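PDB 3RSI: putative enoyl-CoA hydratase/isomerase from Mycobacterium abscessus, which probably acts as a hydro-lyase of the crotonase family in lipid metabolism, like enoyl-CoA hydratases. Local coordinates for residues B[8-12]-B[23-27]; B[29-34]-B[65-71]. All coordinates share one frame; numbering follows the deposited sequence.

Interaction 1. Residues B[8-12]-B[23-27]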
ATOM      1  N   ALA B   8     -36.576   8.647  13.045  1.00 28.38           N
ATOM      2  CA  ALA B   8     -36.160   8.016  14.336  1.00 28.79           C
ATOM      3  C   ALA B   8     -35.406   6.699  14.136  1.00 28.42           C
ATOM      4  O   ALA B   8     -34.631   6.297  15.019  1.00 29.29           O
ATOM      5  CB  ALA B   8     -37.375   7.795  15.241  1.00 29.17           C
ATOM      6  N   ARG B   9     -35.637   6.022  13.001  1.00 27.67           N
ATOM      7  CA  ARG B   9     -34.957   4.740  12.685  1.00 26.77           C
ATOM      8  C   ARG B   9     -33.438   4.867  12.874  1.00 24.44           C
ATOM      9  O   ARG B   9     -32.891   5.942  12.682  1.00 23.71           O
ATOM     10  CB  ARG B   9     -35.270   4.301  11.249  1.00 27.59           C
ATOM     11  CG  ARG B   9     -35.561   2.819  11.106  1.00 30.73           C
ATOM     12  CD  ARG B   9     -36.041   2.457   9.697  1.00 32.88           C
ATOM     13  NE  ARG B   9     -34.897   2.264   8.818  1.00 34.66           N
ATOM     14  CZ  ARG B   9     -34.514   1.109   8.262  1.00 34.24           C
ATOM     15  NH1 ARG B   9     -33.428   1.096   7.507  1.00 30.97           N
ATOM     16  NH2 ARG B   9     -35.197  -0.026   8.440  1.00 35.53           N
ATOM     17  N   GLU B  10     -32.764   3.784  13.263  1.00 22.77           N
ATOM     18  CA  GLU B  10     -31.326   3.863  13.577  1.00 22.06           C
ATOM     19  C   GLU B  10     -30.455   3.933  12.329  1.00 20.43           C
ATOM     20  O   GLU B  10     -29.323   4.447  12.370  1.00 18.79           O
ATOM     21  CB  GLU B  10     -30.893   2.711  14.483  1.00 22.35           C
ATOM     22  CG  GLU B  10     -31.487   2.805  15.875  1.00 25.41           C
ATOM     23  CD  GLU B  10     -31.177   1.597  16.701  1.00 29.14           C
ATOM     24  OE1 GLU B  10     -29.984   1.337  16.918  1.00 32.77           O
ATOM     25  OE2 GLU B  10     -32.116   0.900  17.123  1.00 33.70           O
ATOM     26  N   LEU B  11     -30.981   3.412  11.220  1.00 19.28           N
ATOM     27  CA  LEU B  11     -30.378   3.661   9.916  1.00 18.90           C
ATOM     28  C   LEU B  11     -31.417   4.271   8.984  1.00 19.42           C
ATOM     29  O   LEU B  11     -32.389   3.596   8.593  1.00 19.92           O
ATOM     30  CB  LEU B  11     -29.805   2.376   9.341  1.00 18.03           C
ATOM     31  CG  LEU B  11     -28.974   2.474   8.066  1.00 17.79           C
ATOM     32  CD1 LEU B  11     -27.602   3.070   8.374  1.00 16.35           C
ATOM     33  CD2 LEU B  11     -28.824   1.081   7.408  1.00 16.62           C
ATOM     34  N   LEU B  12     -31.232   5.548   8.650  1.00 19.84           N
ATOM     35  CA  LEU B  12     -32.087   6.214   7.681  1.00 21.19           C
ATOM     36  C   LEU B  12     -31.704   5.803   6.258  1.00 22.25           C
ATOM     37  O   LEU B  12     -30.529   5.728   5.916  1.00 21.14           O
ATOM     38  CB  LEU B  12     -32.021   7.728   7.817  1.00 21.63           C
ATOM     39  CG  LEU B  12     -32.379   8.299   9.189  1.00 22.18           C
ATOM     40  CD1 LEU B  12     -32.124   9.808   9.212  1.00 22.98           C
ATOM     41  CD2 LEU B  12     -33.821   7.973   9.547  1.00 23.62           C
ATOM     42  N   THR B  23     -27.918   6.873   6.493  1.00 12.12           N
ATOM     43  CA  THR B  23     -27.499   7.740   7.567  1.00 12.05           C
ATOM     44  C   THR B  23     -27.610   7.014   8.895  1.00 12.29           C
ATOM     45  O   THR B  23     -28.718   6.699   9.321  1.00 12.76           O
ATOM     46  CB  THR B  23     -28.317   9.032   7.616  1.00 12.33           C
ATOM     47  OG1 THR B  23     -28.186   9.713   6.371  1.00 12.50           O
ATOM     48  CG2 THR B  23     -27.816   9.940   8.749  1.00 11.32           C
ATOM     49  N   MET B  24     -26.457   6.759   9.520  1.00 11.85           N
ATOM     50  CA  MET B  24     -26.400   6.175  10.843  1.00 12.51           C
ATOM     51  C   MET B  24     -26.957   7.220  11.809  1.00 13.16           C
ATOM     52  O   MET B  24     -26.483   8.352  11.836  1.00 13.21           O
ATOM     53  CB  MET B  24     -24.962   5.814  11.195  1.00 12.64           C
ATOM     54  CG  MET B  24     -24.376   4.745  10.312  1.00 11.81           C
ATOM     55  SD  MET B  24     -22.619   4.468  10.552  1.00 12.22           S
ATOM     56  CE  MET B  24     -21.962   5.888   9.630  1.00  9.94           C
ATOM     57  N   ASN B  25     -27.987   6.841  12.558  1.00 13.93           N
ATOM     58  CA  ASN B  25     -28.829   7.791  13.298  1.00 14.54           C
ATOM     59  C   ASN B  25     -29.101   7.388  14.750  1.00 14.80           C
ATOM     60  O   ASN B  25     -30.169   6.880  15.074  1.00 14.54           O
ATOM     61  CB  ASN B  25     -30.157   7.935  12.560  1.00 15.00           C
ATOM     62  CG  ASN B  25     -31.057   8.989  13.174  1.00 15.93           C
ATOM     63  OD1 ASN B  25     -30.584  10.001  13.695  1.00 16.71           O
ATOM     64  ND2 ASN B  25     -32.350   8.745  13.134  1.00 14.60           N
ATOM     65  N   ARG B  26     -28.112   7.571  15.609  1.00 14.87           N
ATOM     66  CA  ARG B  26     -28.305   7.438  17.062  1.00 14.83           C
ATOM     67  C   ARG B  26     -27.535   8.552  17.754  1.00 14.02           C
ATOM     68  O   ARG B  26     -26.453   8.326  18.315  1.00 14.19           O
ATOM     69  CB  ARG B  26     -27.811   6.087  17.583  1.00 15.00           C
ATOM     70  CG  ARG B  26     -28.476   4.879  16.993  1.00 15.47           C
ATOM     71  CD  ARG B  26     -27.815   3.629  17.538  1.00 15.08           C
ATOM     72  NE  ARG B  26     -28.138   3.395  18.960  1.00 16.02           N
ATOM     73  CZ  ARG B  26     -27.298   2.867  19.854  1.00 16.88           C
ATOM     74  NH1 ARG B  26     -26.050   2.540  19.521  1.00 15.23           N
ATOM     75  NH2 ARG B  26     -27.702   2.671  21.103  1.00 18.08           N
ATOM     76  N   PRO B  27     -28.089   9.763  17.728  1.00 13.92           N
ATOM     77  CA  PRO B  27     -27.346  10.932  18.200  1.00 14.05           C
ATOM     78  C   PRO B  27     -26.884  10.840  19.659  1.00 14.36           C
ATOM     79  O   PRO B  27     -25.792  11.280  19.985  1.00 15.01           O
ATOM     80  CB  PRO B  27     -28.340  12.080  18.014  1.00 14.52           C
ATOM     81  CG  PRO B  27     -29.282  11.636  17.005  1.00 14.80           C
ATOM     82  CD  PRO B  27     -29.343  10.134  17.060  1.00 14.19           C
TER
HETATM   83  O   HOH W   1     -32.509   7.031  16.498  1.00 17.66           O
HETATM   84  O   HOH W   2     -30.193   8.752   4.747  1.00 12.11           O

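Interaction 2. Residues B[29-34]-B[65-71]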
ATOM      1  N   ARG B  29     -25.699   8.432  21.129  1.00 13.82           N
ATOM      2  CA  ARG B  29     -24.483   7.631  21.167  1.00 13.49           C
ATOM      3  C   ARG B  29     -23.548   7.964  20.004  1.00 13.02           C
ATOM      4  O   ARG B  29     -22.719   7.136  19.625  1.00 11.87           O
ATOM      5  CB  ARG B  29     -24.838   6.138  21.090  1.00 13.85           C
ATOM      6  CG  ARG B  29     -25.641   5.589  22.293  1.00 16.88           C
ATOM      7  CD  ARG B  29     -24.810   5.425  23.530  1.00 21.09           C
ATOM      8  NE  ARG B  29     -23.455   4.948  23.254  1.00 26.63           N
ATOM      9  CZ  ARG B  29     -23.110   3.688  22.992  1.00 30.98           C
ATOM     10  NH1 ARG B  29     -24.016   2.716  22.959  1.00 33.23           N
ATOM     11  NH2 ARG B  29     -21.832   3.393  22.758  1.00 31.49           N
ATOM     12  N   ARG B  30     -23.674   9.176  19.459  1.00 13.11           N
ATOM     13  CA  ARG B  30     -22.951   9.594  18.254  1.00 12.81           C
ATOM     14  C   ARG B  30     -22.852   8.475  17.204  1.00 12.43           C
ATOM     15  O   ARG B  30     -21.784   8.170  16.661  1.00 12.23           O
ATOM     16  CB  ARG B  30     -21.590  10.171  18.627  1.00 13.42           C
ATOM     17  CG  ARG B  30     -21.716  11.570  19.313  1.00 13.51           C
ATOM     18  CD  ARG B  30     -20.356  12.147  19.709  1.00 15.31           C
ATOM     19  NE  ARG B  30     -19.649  11.217  20.582  1.00 16.77           N
ATOM     20  CZ  ARG B  30     -18.334  11.170  20.776  1.00 17.43           C
ATOM     21  NH1 ARG B  30     -17.519  12.016  20.174  1.00 18.78           N
ATOM     22  NH2 ARG B  30     -17.829  10.243  21.589  1.00 19.00           N
ATOM     23  N   ASN B  31     -24.008   7.875  16.953  1.00 12.13           N
ATOM     24  CA  ASN B  31     -24.246   6.949  15.849  1.00 12.18           C
ATOM     25  C   ASN B  31     -23.498   5.624  15.978  1.00 11.91           C
ATOM     26  O   ASN B  31     -23.253   4.950  14.980  1.00 12.14           O
ATOM     27  CB  ASN B  31     -23.970   7.646  14.507  1.00 11.93           C
ATOM     28  CG  ASN B  31     -24.739   8.962  14.365  1.00 13.34           C
ATOM     29  OD1 ASN B  31     -25.869   9.089  14.839  1.00 15.43           O
ATOM     30  ND2 ASN B  31     -24.134   9.934  13.693  1.00 12.46           N
ATOM     31  N   ALA B  32     -23.173   5.248  17.214  1.00 12.62           N
ATOM     32  CA  ALA B  32     -22.569   3.944  17.513  1.00 13.38           C
ATOM     33  C   ALA B  32     -23.426   2.821  16.951  1.00 13.96           C
ATOM     34  O   ALA B  32     -24.659   2.848  17.057  1.00 14.47           O
ATOM     35  CB  ALA B  32     -22.389   3.750  19.030  1.00 13.66           C
ATOM     36  N   LEU B  33     -22.762   1.838  16.361  1.00 14.38           N
ATOM     37  CA  LEU B  33     -23.434   0.640  15.877  1.00 14.84           C
ATOM     38  C   LEU B  33     -24.228  -0.036  16.984  1.00 15.78           C
ATOM     39  O   LEU B  33     -23.796  -0.084  18.108  1.00 13.92           O
ATOM     40  CB  LEU B  33     -22.409  -0.353  15.360  1.00 14.32           C
ATOM     41  CG  LEU B  33     -21.548   0.091  14.173  1.00 14.11           C
ATOM     42  CD1 LEU B  33     -20.671  -1.102  13.721  1.00 11.23           C
ATOM     43  CD2 LEU B  33     -22.413   0.636  13.021  1.00 12.67           C
ATOM     44  N   SER B  34     -25.410  -0.532  16.648  1.00 17.05           N
ATOM     45  CA  SER B  34     -26.189  -1.374  17.557  1.00 18.35           C
ATOM     46  C   SER B  34     -26.617  -2.605  16.771  1.00 19.05           C
ATOM     47  O   SER B  34     -26.542  -2.613  15.541  1.00 18.79           O
ATOM     48  CB  SER B  34     -27.422  -0.632  18.039  1.00 18.33           C
ATOM     49  OG  SER B  34     -28.251  -0.293  16.936  1.00 19.70           O
ATOM     50  N   ALA B  65     -21.187  13.772  14.071  1.00 16.98           N
ATOM     51  CA  ALA B  65     -20.392  12.550  14.229  1.00 16.03           C
ATOM     52  C   ALA B  65     -20.760  11.555  13.143  1.00 14.67           C
ATOM     53  O   ALA B  65     -21.909  11.484  12.724  1.00 14.56           O
ATOM     54  CB  ALA B  65     -20.633  11.929  15.576  1.00 16.42           C
ATOM     55  N   TYR B  66     -19.785  10.768  12.700  1.00 13.28           N
ATOM     56  CA  TYR B  66     -20.043   9.734  11.703  1.00 12.15           C
ATOM     57  C   TYR B  66     -20.501   8.477  12.426  1.00 12.52           C
ATOM     58  O   TYR B  66     -21.647   8.073  12.285  1.00 12.38           O
ATOM     59  CB  TYR B  66     -18.792   9.522  10.844  1.00 12.25           C
ATOM     60  CG  TYR B  66     -18.837   8.417   9.811  1.00 10.52           C
ATOM     61  CD1 TYR B  66     -19.483   8.592   8.604  1.00  9.31           C
ATOM     62  CD2 TYR B  66     -18.152   7.233  10.021  1.00 10.31           C
ATOM     63  CE1 TYR B  66     -19.493   7.588   7.635  1.00 10.67           C
ATOM     64  CE2 TYR B  66     -18.127   6.240   9.069  1.00 10.90           C
ATOM     65  CZ  TYR B  66     -18.805   6.408   7.883  1.00 10.93           C
ATOM     66  OH  TYR B  66     -18.782   5.382   6.965  1.00  9.96           O
ATOM     67  N   CYS B  67     -19.606   7.860  13.191  1.00 12.15           N
ATOM     68  CA  CYS B  67     -19.918   6.681  13.976  1.00 12.76           C
ATOM     69  C   CYS B  67     -18.773   6.463  14.951  1.00 13.40           C
ATOM     70  O   CYS B  67     -17.630   6.244  14.527  1.00 12.35           O
ATOM     71  CB  CYS B  67     -20.125   5.459  13.059  1.00 13.21           C
ATOM     72  SG  CYS B  67     -20.310   3.878  13.910  1.00 12.35           S
ATOM     73  N   VAL B  68     -19.071   6.593  16.245  1.00 15.43           N
ATOM     74  CA  VAL B  68     -18.091   6.396  17.338  1.00 17.50           C
ATOM     75  C   VAL B  68     -18.606   5.098  17.954  1.00 21.03           C
ATOM     76  O   VAL B  68     -19.551   5.043  18.801  1.00 23.02           O
ATOM     77  CB  VAL B  68     -18.134   7.493  18.374  1.00 17.06           C
ATOM     78  CG1 VAL B  68     -18.150   8.886  17.692  1.00 14.50           C
ATOM     79  CG2 VAL B  68     -19.345   7.276  19.230  1.00 17.20           C
ATOM     80  N   GLY B  69     -17.971   4.056  17.518  1.00 22.43           N
ATOM     81  CA  GLY B  69     -18.715   3.131  16.761  1.00 25.01           C
ATOM     82  C   GLY B  69     -19.352   1.968  17.405  1.00 26.17           C
ATOM     83  O   GLY B  69     -20.171   1.369  16.783  1.00 26.50           O
ATOM     84  N   GLY B  70     -19.025   1.732  18.665  1.00 28.82           N
ATOM     85  CA  GLY B  70     -19.046   0.419  19.253  1.00 30.51           C
ATOM     86  C   GLY B  70     -20.382  -0.213  19.469  1.00 32.35           C
ATOM     87  O   GLY B  70     -21.240  -0.107  18.620  1.00 33.01           O
ATOM     88  N   ASP B  71     -20.519  -0.926  20.590  1.00 34.09           N
ATOM     89  CA  ASP B  71     -21.793  -1.541  20.995  1.00 35.72           C
ATOM     90  C   ASP B  71     -22.158  -2.771  20.150  1.00 35.86           C
ATOM     91  O   ASP B  71     -22.348  -3.873  20.679  1.00 36.24           O
ATOM     92  CB  ASP B  71     -22.893  -0.485  20.956  1.00 36.41           C
ATOM     93  CG  ASP B  71     -24.186  -0.950  21.570  1.00 38.63           C
ATOM     94  OD1 ASP B  71     -24.311  -2.157  21.883  1.00 41.82           O
ATOM     95  OD2 ASP B  71     -25.085  -0.088  21.715  1.00 39.78           O
TER

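Interaction 1. Residues B[8-12]-B[23-27]
Glu10 lies along the aliphatic part of Arg26, the two side chains running side by side in the same direction, with Glu10 CG 3.8 Å from Arg26 CG. The extended acid ends near the base of the guanidinium, Glu10 OE1 standing 3.4 Å from Arg26 NE. The carboxylate and guanidinium planes are turned 45° apart and this oxygen sits well out of the guanidinium plane, so the salt bridge is one of charge without an N-H aimed at it. Both ends also have polar neighbours outside the pair: Arg26 NH1 bonds to the carbonyl of Ala32, while Glu10 OE1 lies very close to Ser34 OG, a probable hydrogen bond whose shortness makes it doubtful.

Asn25 reaches straight across. With CG trans to the backbone N (chi1 -175°), its amide comes up to the opposing chain, and ND2 donates to Arg9 O at 2.9 Å, with that acceptor somewhat tilted from the amide plane. Backbone Asn25 N bonds to Glu10 O at 2.7 Å, and a water takes in the two ends, donating to both Ala8 O and Asn25 O. The Leu12 branches cross near the amide, Leu12 CD2 lying 4.0 Å from Asn25 ND2.

Farther along, Leu12 and Thr23 form a hydrogen-bonded antiparallel pair, joined in both directions between N and O; their side chains share one face of the sheet, CB to CB at 3.9 Å. Leu11 and Met24 make the neighbouring non-hydrogen-bonded pair on the opposite face, where Leu11 also meets Phe41 of helix 35-50 and Met24 reaches Leu59. Arg9 folds back within its own segment, NE and NH1 both donating to Leu11 O. Together these contacts form the open end of the N-terminal beta hairpin 11-16/19-24 of the crotonase fold.

Interaction 2. Residues B[29-34]-B[65-71]
Arg30 and Val68 cross at about a right angle: the guanidinium presents one face to the methyl CG1 of Val68, which sits over its centre, 3.8 Å from Arg30 CZ. The stem of the same arginine packs on Ala65, with Arg30 CB 3.6 Å from Ala65 CB. Alongside, backbone Val68 N donates to Arg30 O at 3.2 Å.

Asn31 turns its amide toward the backbone of 65-66. Its CG points away from its own carbonyl carbon (chi1 -53°), and ND2 makes weak bonds to Ala65 O at 2.9 Å and to Tyr66 O, while OD1 takes the N-H of Arg26 and ND2 also bonds to Ala62 O. The amide is thereby held at both ends.

Arg29 to Ala32 form a type I' turn, Arg30 and Asn31 both having positive phi. The turn packs on 65-70, which, by its sequence, probably includes the segment that supplies one oxyanion-hole N-H in crotonases. Cys67 and Val68 pair in parallel with a strand of the second subunit, so the sheet runs on across the interface; Ala112 and Leu95 of that subunit pack on Val68 and Leu33.

Leu33 N donates to Gly69 O at 2.7 Å, coming from above the carbonyl plane, and Leu33 CD2 lies 4.0 Å from Cys67 SG. At the far end Arg29 and Asp71 cross nearly at right angles, their flat groups 25° apart. Arg29 NH1 meets Asp71 OD2 at 3.2 Å near the edge of the guanidinium, a salt bridge with a weak, bent hydrogen bond.

Interactions 1 and 2 come in series along the chain, their centres about 10 Å apart and on the same side of the chain's centre. Interaction 1 lies at the open end of the hairpin 11-16/19-24; the chain then runs from 23-27 into the turn of interaction 2, on through helix 35-50 and strand 56-61, and returns at 65-71. Strand 56-61 lies parallel beside 19-24 and extends the hairpin into a three-stranded sheet, which the chain then leaves for 65-71. Met24 of interaction 1 packs against Asn31 and Tyr66 of interaction 2. The hairpin end thus packs directly on the loop at the subunit interface.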